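Local coordinates for protein inositol-1-monophosphatase SuhB (Mycobacterium tuberculosis, PDB 2Q74) that probably hydrolyses inositol 1-phosphate to free myo-inositol and phosphate, with magnesium as its cofactor, at residues R75-E83 against R98-I106; N6-V14 against S146-H154. One frame throughout, in Å; residues are numbered along the deposited sequence.

Interaction 1: R75-E83 against R98-I106; sequences RPGDPILGE and RVTWVLDPI
With CG set anti to the carbonyl carbon in both residues (chi1 -62° in Trp101, -78° in Asp78), indole and carboxylate are brought together, their planes 28° apart. Trp101 NE1 donates to Asp78 OD2 at 3.0 Å, arriving on the anti side of the carboxylate. The same oxygen takes a salt bridge from Arg75 NH1 at 2.6 Å, so two donors grip it. CG of Arg75 meanwhile rests against Trp101 CZ2 (3.8 Å).

Past Asp78 the backbones pair in parallel: Trp101 N gives to Pro79 O at 2.9 Å, Leu81 N to Trp101 O at 2.9 Å and Leu103 N to Leu81 O at 3.2 Å. Ile80 drops CD1 onto Trp101 CB (3.7 Å) and CG2 onto Leu103 CD2, and is backed by helix 55-74; Leu81 lies with Val102 on the opposite face.

At the far end Glu83 OE1 stands 3.1 Å from Asp104 OD1, a pair of acceptors. Asp104 OD1 also takes the N-H of Ile106 in an Asx turn. This gathering of acidic groups, with Asp235 near Asp104, is consistent with the magnesium site of the inositol monophosphatase superfamily, whose Asp-Pro-Ile-Asp-Gly-Thr signature begins at Asp104.

Interaction 2: N6-V14 against S146-H154; sequences NEPARLRSV and SAATGLGAH
The methyl group of Ala148 is a small knob that seats between Pro8 and Arg12, one helical turn apart. Its CB meets Pro8 CB at 3.7 Å on one side and Arg12 CB at 4.0 Å on the other, with Pro8 O also close by. A second bump comes from Leu151, whose CG is turned anti to the carbonyl carbon (chi1 -65°) and whose CD1 rests against the first turn of the helix, 3.8 Å from Ala9 CB and 4.2 Å from Pro8 CB. Pro8 in turn fills the hollow formed by Ala148, Thr149 and Leu151, with its ring crossing the Thr149 side chain at about a right angle.

These pieces belong to the first turns of helix 8-33, which follow the N-cap residue Glu7, and to the beta hairpin of strands 143-148 and 152-157. Helix 8-14 runs nearly antiparallel to strand 146-148 at an axis separation of 7.8 Å. Ala147 and Ala153 point away from it and touch Ile242 and Glu245 of helix 233-245, so the hairpin forms part of a sheet layer packed between helices 8-33 and 233-245 in the alpha-beta-alpha-beta-alpha sandwich.

Arg12 reaches across the hairpin. Its chain passes Ala147 O and the Ala148 methyl, bends at chi3, and slips its guanidinium between Leu151 and the ring edge of His154. Ala148 CB and Leu151 CD1 lie over one guanidinium face, and Arg12 NH2 comes 3.6 Å from Leu151 CB. Arg12 NH1 approaches His154 CD2 at 3.4 Å, with guanidinium and imidazole planes 52° apart, an inclination that excludes a parallel stack. Gly152 O lies at the guanidinium edge, 3.2 Å from Arg12 NH1. Ser146 OG lies near Arg12 CD and hydrogen-bonds to Glu16, farther along the same helix.

Both contacts reach the same mixed sheet, with centres about 16 Å apart, and interaction 1 is nested within the chain loop that interaction 2 closes. Helix 8-33 joins them: while Pro8, Ala9 and Arg12 meet the hairpin, Leu11 and Val14 pack on Trp101, whose CH2 lies 3.5 Å from Leu11 O. Leu11 also touches Arg75. Helix 233-245 provides a second connection. It carries Asp235, beside Asp104 in the probable magnesium site, and Glu245, whose carboxylate accepts hydrogen bonds from Gly150 N and Gly152 N in interaction 2. Interaction 1 thus contributes directly to the predicted active site, whereas 6-14 against 146-154 is packing remote from it.

Interaction 1: R75-E83 against R98-I106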
loop_
_atom_site.group_PDB
_atom_site.type_symbol
_atom_site.label_atom_id
_atom_site.label_comp_id
_atom_site.label_asym_id
_atom_site.label_seq_id
_atom_site.Cartn_x
_atom_site.Cartn_y
_atom_site.Cartn_z
ATOM N N ARG A 75 -3.596 -19.545 -27.995
ATOM C CA ARG A 75 -3.939 -20.833 -27.417
ATOM C C ARG A 75 -5.360 -21.245 -27.823
ATOM O O ARG A 75 -6.268 -21.288 -26.975
ATOM C CB ARG A 75 -3.808 -20.782 -25.883
ATOM C CG ARG A 75 -2.381 -20.569 -25.307
ATOM C CD ARG A 75 -1.284 -21.348 -26.029
ATOM N NE ARG A 75 -0.614 -22.404 -25.260
ATOM C CZ ARG A 75 -1.187 -23.507 -24.803
ATOM N NH1 ARG A 75 -2.478 -23.707 -24.954
ATOM N NH2 ARG A 75 -0.460 -24.406 -24.161
ATOM N N PRO A 76 -5.547 -21.571 -29.125
ATOM C CA PRO A 76 -6.834 -21.861 -29.782
ATOM C C PRO A 76 -7.902 -22.651 -29.000
ATOM O O PRO A 76 -8.997 -22.126 -28.783
ATOM C CB PRO A 76 -6.399 -22.630 -31.029
ATOM C CG PRO A 76 -5.129 -21.988 -31.398
ATOM C CD PRO A 76 -4.435 -21.684 -30.096
ATOM N N GLY A 77 -7.626 -23.887 -28.605
ATOM C CA GLY A 77 -8.680 -24.714 -28.016
ATOM C C GLY A 77 -8.775 -24.673 -26.497
ATOM O O GLY A 77 -9.476 -25.477 -25.888
ATOM N N ASP A 78 -8.072 -23.737 -25.872
ATOM C CA ASP A 78 -7.975 -23.716 -24.413
ATOM C C ASP A 78 -9.164 -23.046 -23.737
ATOM O O ASP A 78 -9.592 -21.965 -24.131
ATOM C CB ASP A 78 -6.683 -23.049 -23.964
ATOM C CG ASP A 78 -5.495 -23.955 -24.101
ATOM O OD1 ASP A 78 -5.503 -24.830 -24.993
ATOM O OD2 ASP A 78 -4.552 -23.795 -23.310
ATOM N N PRO A 79 -9.720 -23.712 -22.722
ATOM C CA PRO A 79 -10.765 -23.130 -21.899
ATOM C C PRO A 79 -10.315 -21.909 -21.125
ATOM O O PRO A 79 -9.162 -21.819 -20.716
ATOM C CB PRO A 79 -11.110 -24.262 -20.927
ATOM C CG PRO A 79 -10.696 -25.484 -21.626
ATOM C CD PRO A 79 -9.463 -25.109 -22.340
ATOM N N ILE A 80 -11.254 -20.999 -20.917
ATOM C CA ILE A 80 -11.023 -19.756 -20.208
ATOM C C ILE A 80 -12.049 -19.637 -19.089
ATOM O O ILE A 80 -13.249 -19.512 -19.350
ATOM C CB ILE A 80 -11.205 -18.514 -21.126
ATOM C CG1 ILE A 80 -10.402 -18.642 -22.432
ATOM C CG2 ILE A 80 -10.860 -17.274 -20.359
ATOM C CD1 ILE A 80 -8.953 -18.931 -22.244
ATOM N N LEU A 81 -11.578 -19.682 -17.848
ATOM C CA LEU A 81 -12.394 -19.300 -16.694
ATOM C C LEU A 81 -12.064 -17.851 -16.331
ATOM O O LEU A 81 -11.004 -17.552 -15.774
ATOM C CB LEU A 81 -12.134 -20.222 -15.503
ATOM C CG LEU A 81 -12.789 -19.830 -14.167
ATOM C CD1 LEU A 81 -14.307 -19.872 -14.239
ATOM C CD2 LEU A 81 -12.292 -20.718 -13.043
ATOM N N GLY A 82 -12.971 -16.947 -16.678
ATOM C CA GLY A 82 -12.785 -15.546 -16.368
ATOM C C GLY A 82 -13.452 -15.163 -15.069
ATOM O O GLY A 82 -14.133 -15.972 -14.426
ATOM N N GLU A 83 -13.258 -13.910 -14.683
ATOM C CA GLU A 83 -14.012 -13.330 -13.580
ATOM C C GLU A 83 -15.521 -13.356 -13.906
ATOM O O GLU A 83 -16.350 -13.157 -13.015
ATOM C CB GLU A 83 -13.509 -11.901 -13.325
ATOM C CG GLU A 83 -13.921 -11.291 -11.991
ATOM C CD GLU A 83 -13.978 -9.767 -12.044
ATOM O OE1 GLU A 83 -13.058 -9.134 -12.630
ATOM O OE2 GLU A 83 -14.958 -9.215 -11.493
ATOM N N ARG A 98 -5.033 -30.832 -21.519
ATOM C CA ARG A 98 -5.738 -29.570 -21.748
ATOM C C ARG A 98 -5.520 -28.561 -20.603
ATOM O O ARG A 98 -5.577 -28.933 -19.435
ATOM C CB ARG A 98 -7.236 -29.829 -21.931
ATOM C CG ARG A 98 -8.009 -28.627 -22.459
ATOM C CD ARG A 98 -8.395 -28.743 -23.947
ATOM N NE ARG A 98 -7.265 -28.943 -24.861
ATOM C CZ ARG A 98 -7.256 -28.604 -26.156
ATOM N NH1 ARG A 98 -8.308 -28.016 -26.732
ATOM N NH2 ARG A 98 -6.172 -28.843 -26.890
ATOM N N VAL A 99 -5.277 -27.296 -20.952
ATOM C CA VAL A 99 -5.014 -26.228 -19.976
ATOM C C VAL A 99 -6.152 -25.202 -19.919
ATOM O O VAL A 99 -6.771 -24.892 -20.932
ATOM C CB VAL A 99 -3.708 -25.481 -20.308
ATOM C CG1 VAL A 99 -3.802 -24.017 -19.900
ATOM C CG2 VAL A 99 -2.528 -26.149 -19.652
ATOM N N THR A 100 -6.401 -24.675 -18.727
ATOM C CA THR A 100 -7.445 -23.684 -18.510
ATOM C C THR A 100 -6.831 -22.377 -18.020
ATOM O O THR A 100 -6.087 -22.360 -17.035
ATOM C CB THR A 100 -8.465 -24.153 -17.460
ATOM O OG1 THR A 100 -9.221 -25.242 -17.988
ATOM C CG2 THR A 100 -9.422 -23.012 -17.063
ATOM N N TRP A 101 -7.157 -21.285 -18.698
ATOM C CA TRP A 101 -6.623 -19.988 -18.317
ATOM C C TRP A 101 -7.569 -19.321 -17.344
ATOM O O TRP A 101 -8.721 -19.065 -17.671
ATOM C CB TRP A 101 -6.364 -19.136 -19.549
ATOM C CG TRP A 101 -5.359 -19.792 -20.399
ATOM C CD1 TRP A 101 -5.600 -20.707 -21.360
ATOM C CD2 TRP A 101 -3.939 -19.635 -20.329
ATOM N NE1 TRP A 101 -4.423 -21.123 -21.922
ATOM C CE2 TRP A 101 -3.383 -20.487 -21.304
ATOM C CE3 TRP A 101 -3.078 -18.850 -19.540
ATOM C CZ2 TRP A 101 -2.004 -20.591 -21.519
ATOM C CZ3 TRP A 101 -1.703 -18.946 -19.748
ATOM C CH2 TRP A 101 -1.180 -19.817 -20.736
ATOM N N VAL A 102 -7.078 -19.089 -16.129
ATOM C CA VAL A 102 -7.858 -18.461 -15.071
ATOM C C VAL A 102 -7.395 -17.025 -14.956
ATOM O O VAL A 102 -6.207 -16.776 -14.735
ATOM C CB VAL A 102 -7.626 -19.138 -13.714
ATOM C CG1 VAL A 102 -8.563 -18.572 -12.653
ATOM C CG2 VAL A 102 -7.806 -20.655 -13.832
ATOM N N LEU A 103 -8.307 -16.067 -15.104
ATOM C CA LEU A 103 -7.838 -14.703 -15.125
ATOM C C LEU A 103 -8.687 -13.630 -14.444
ATOM O O LEU A 103 -9.883 -13.804 -14.229
ATOM C CB LEU A 103 -7.408 -14.314 -16.539
ATOM C CG LEU A 103 -8.323 -14.336 -17.753
ATOM C CD1 LEU A 103 -7.582 -15.042 -18.894
ATOM C CD2 LEU A 103 -9.598 -15.030 -17.493
ATOM N N ASP A 104 -8.000 -12.559 -14.042
ATOM C CA ASP A 104 -8.621 -11.344 -13.536
ATOM C C ASP A 104 -7.913 -10.138 -14.168
ATOM O O ASP A 104 -6.738 -9.866 -13.878
ATOM C CB ASP A 104 -8.556 -11.241 -12.011
ATOM C CG ASP A 104 -9.462 -10.135 -11.463
ATOM O OD1 ASP A 104 -10.017 -9.372 -12.275
ATOM O OD2 ASP A 104 -9.635 -10.022 -10.234
ATOM N N PRO A 105 -8.628 -9.408 -15.029
ATOM C CA PRO A 105 -8.080 -8.207 -15.660
ATOM C C PRO A 105 -7.703 -7.085 -14.685
ATOM O O PRO A 105 -6.744 -6.353 -14.931
ATOM C CB PRO A 105 -9.219 -7.739 -16.560
ATOM C CG PRO A 105 -10.072 -8.949 -16.748
ATOM C CD PRO A 105 -10.004 -9.670 -15.468
ATOM N N ILE A 106 -8.475 -6.929 -13.615
ATOM C CA ILE A 106 -8.175 -5.925 -12.607
ATOM C C ILE A 106 -8.491 -6.468 -11.218
ATOM O O ILE A 106 -9.653 -6.470 -10.788
ATOM C CB ILE A 106 -8.978 -4.613 -12.821
ATOM C CG1 ILE A 106 -8.778 -4.048 -14.242
ATOM C CG2 ILE A 106 -8.577 -3.580 -11.745
ATOM C CD1 ILE A 106 -9.749 -2.948 -14.594
#

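Interaction 2: N6-V14 against S146-H154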
loop_
_atom_site.group_PDB
_atom_site.type_symbol
_atom_site.label_atom_id
_atom_site.label_comp_id
_atom_site.label_asym_id
_atom_site.label_seq_id
_atom_site.Cartn_x
_atom_site.Cartn_y
_atom_site.Cartn_z
ATOM N N ASN A 6 3.092 -26.970 -24.554
ATOM C CA ASN A 6 2.100 -27.133 -23.468
ATOM C C ASN A 6 2.833 -27.448 -22.129
ATOM O O ASN A 6 2.234 -27.852 -21.135
ATOM C CB ASN A 6 1.072 -28.230 -23.793
ATOM C CG ASN A 6 -0.220 -28.103 -22.970
ATOM O OD1 ASN A 6 -0.273 -28.493 -21.807
ATOM N ND2 ASN A 6 -1.270 -27.577 -23.593
ATOM N N GLU A 7 4.140 -27.228 -22.125
ATOM C CA GLU A 7 4.979 -27.424 -20.970
ATOM C C GLU A 7 4.978 -26.132 -20.194
ATOM O O GLU A 7 4.700 -25.064 -20.750
ATOM C CB GLU A 7 6.415 -27.729 -21.400
ATOM C CG GLU A 7 6.514 -28.444 -22.737
ATOM C CD GLU A 7 7.931 -28.709 -23.165
ATOM O OE1 GLU A 7 8.856 -28.570 -22.327
ATOM O OE2 GLU A 7 8.114 -29.054 -24.358
ATOM N N PRO A 8 5.312 -26.210 -18.906
ATOM C CA PRO A 8 5.254 -25.038 -18.046
ATOM C C PRO A 8 5.978 -23.803 -18.612
ATOM O O PRO A 8 5.431 -22.683 -18.555
ATOM C CB PRO A 8 5.915 -25.506 -16.749
ATOM C CG PRO A 8 6.298 -26.916 -16.941
ATOM C CD PRO A 8 5.736 -27.426 -18.192
ATOM N N ALA A 9 7.193 -24.003 -19.134
ATOM C CA ALA A 9 8.009 -22.896 -19.654
ATOM C C ALA A 9 7.250 -22.144 -20.741
ATOM O O ALA A 9 7.206 -20.905 -20.741
ATOM C CB ALA A 9 9.335 -23.394 -20.178
ATOM N N ARG A 10 6.629 -22.897 -21.648
ATOM C CA ARG A 10 5.832 -22.305 -22.728
ATOM C C ARG A 10 4.598 -21.611 -22.185
ATOM O O ARG A 10 4.191 -20.577 -22.697
ATOM C CB ARG A 10 5.424 -23.371 -23.757
ATOM N N LEU A 11 3.991 -22.198 -21.159
ATOM C CA LEU A 11 2.772 -21.646 -20.579
ATOM C C LEU A 11 3.046 -20.326 -19.851
ATOM O O LEU A 11 2.207 -19.422 -19.852
ATOM C CB LEU A 11 2.105 -22.656 -19.633
ATOM C CG LEU A 11 1.069 -23.663 -20.183
ATOM C CD1 LEU A 11 0.474 -23.226 -21.512
ATOM C CD2 LEU A 11 1.663 -25.023 -20.319
ATOM N N ARG A 12 4.229 -20.197 -19.256
ATOM C CA ARG A 12 4.531 -19.006 -18.489
ATOM C C ARG A 12 4.879 -17.840 -19.410
ATOM O O ARG A 12 4.592 -16.698 -19.087
ATOM C CB ARG A 12 5.626 -19.263 -17.443
ATOM C CG ARG A 12 6.931 -18.550 -17.683
ATOM C CD ARG A 12 7.803 -18.508 -16.435
ATOM N NE ARG A 12 9.102 -19.141 -16.691
ATOM C CZ ARG A 12 10.002 -19.479 -15.762
ATOM N NH1 ARG A 12 9.787 -19.225 -14.463
ATOM N NH2 ARG A 12 11.144 -20.074 -16.137
ATOM N N SER A 13 5.496 -18.125 -20.549
ATOM C CA SER A 13 5.812 -17.087 -21.520
ATOM C C SER A 13 4.565 -16.423 -22.057
ATOM O O SER A 13 4.497 -15.204 -22.141
ATOM C CB SER A 13 6.611 -17.651 -22.675
ATOM O OG SER A 13 7.940 -17.803 -22.247
ATOM N N VAL A 14 3.578 -17.233 -22.420
ATOM C CA VAL A 14 2.328 -16.687 -22.895
ATOM C C VAL A 14 1.653 -15.937 -21.745
ATOM O O VAL A 14 0.992 -14.916 -21.957
ATOM C CB VAL A 14 1.401 -17.770 -23.492
ATOM C CG1 VAL A 14 2.119 -18.591 -24.545
ATOM C CG2 VAL A 14 0.902 -18.656 -22.425
ATOM N N SER A 146 6.345 -13.697 -12.408
ATOM C CA SER A 146 5.910 -14.952 -13.019
ATOM C C SER A 146 6.611 -16.170 -12.474
ATOM O O SER A 146 7.667 -16.061 -11.856
ATOM C CB SER A 146 6.109 -14.898 -14.530
ATOM O OG SER A 146 7.466 -14.631 -14.865
ATOM N N ALA A 147 6.022 -17.337 -12.721
ATOM C CA ALA A 147 6.580 -18.591 -12.254
ATOM C C ALA A 147 5.999 -19.732 -13.064
ATOM O O ALA A 147 4.997 -19.557 -13.756
ATOM C CB ALA A 147 6.270 -18.773 -10.794
ATOM N N ALA A 148 6.653 -20.884 -12.976
ATOM C CA ALA A 148 6.154 -22.144 -13.528
ATOM C C ALA A 148 6.697 -23.321 -12.695
ATOM O O ALA A 148 7.799 -23.227 -12.143
ATOM C CB ALA A 148 6.549 -22.285 -14.981
ATOM N N THR A 149 5.927 -24.410 -12.590
ATOM C CA THR A 149 6.302 -25.538 -11.708
ATOM C C THR A 149 7.680 -26.052 -12.011
ATOM O O THR A 149 7.964 -26.451 -13.140
ATOM C CB THR A 149 5.338 -26.734 -11.794
ATOM O OG1 THR A 149 4.779 -26.810 -13.113
ATOM C CG2 THR A 149 4.214 -26.596 -10.783
ATOM N N GLY A 150 8.538 -26.023 -10.997
ATOM C CA GLY A 150 9.898 -26.519 -11.108
ATOM C C GLY A 150 10.887 -25.518 -11.658
ATOM O O GLY A 150 12.084 -25.773 -11.663
ATOM N N LEU A 151 10.408 -24.363 -12.097
ATOM C CA LEU A 151 11.255 -23.421 -12.822
ATOM C C LEU A 151 11.594 -22.175 -12.019
ATOM O O LEU A 151 12.364 -21.355 -12.491
ATOM C CB LEU A 151 10.583 -23.054 -14.155
ATOM C CG LEU A 151 10.466 -24.255 -15.113
ATOM C CD1 LEU A 151 9.726 -23.856 -16.400
ATOM C CD2 LEU A 151 11.832 -24.830 -15.407
ATOM N N GLY A 152 11.040 -22.032 -10.818
ATOM C CA GLY A 152 11.280 -20.843 -10.013
ATOM C C GLY A 152 10.391 -19.651 -10.357
ATOM O O GLY A 152 9.619 -19.693 -11.305
ATOM N N ALA A 153 10.514 -18.593 -9.562
ATOM C CA ALA A 153 9.698 -17.372 -9.699
ATOM C C ALA A 153 10.590 -16.189 -10.039
ATOM O O ALA A 153 11.635 -16.000 -9.409
ATOM C CB ALA A 153 8.984 -17.082 -8.394
ATOM N N HIS A 154 10.192 -15.382 -11.020
ATOM C CA HIS A 154 10.976 -14.193 -11.371
ATOM C C HIS A 154 10.146 -12.927 -11.408
ATOM O O HIS A 154 8.936 -12.976 -11.580
ATOM C CB HIS A 154 11.689 -14.377 -12.710
ATOM C CG HIS A 154 12.337 -15.715 -12.865
ATOM N ND1 HIS A 154 13.485 -16.071 -12.195
ATOM C CD2 HIS A 154 11.979 -16.798 -13.598
ATOM C CE1 HIS A 154 13.810 -17.313 -12.508
ATOM N NE2 HIS A 154 12.912 -17.775 -13.358
#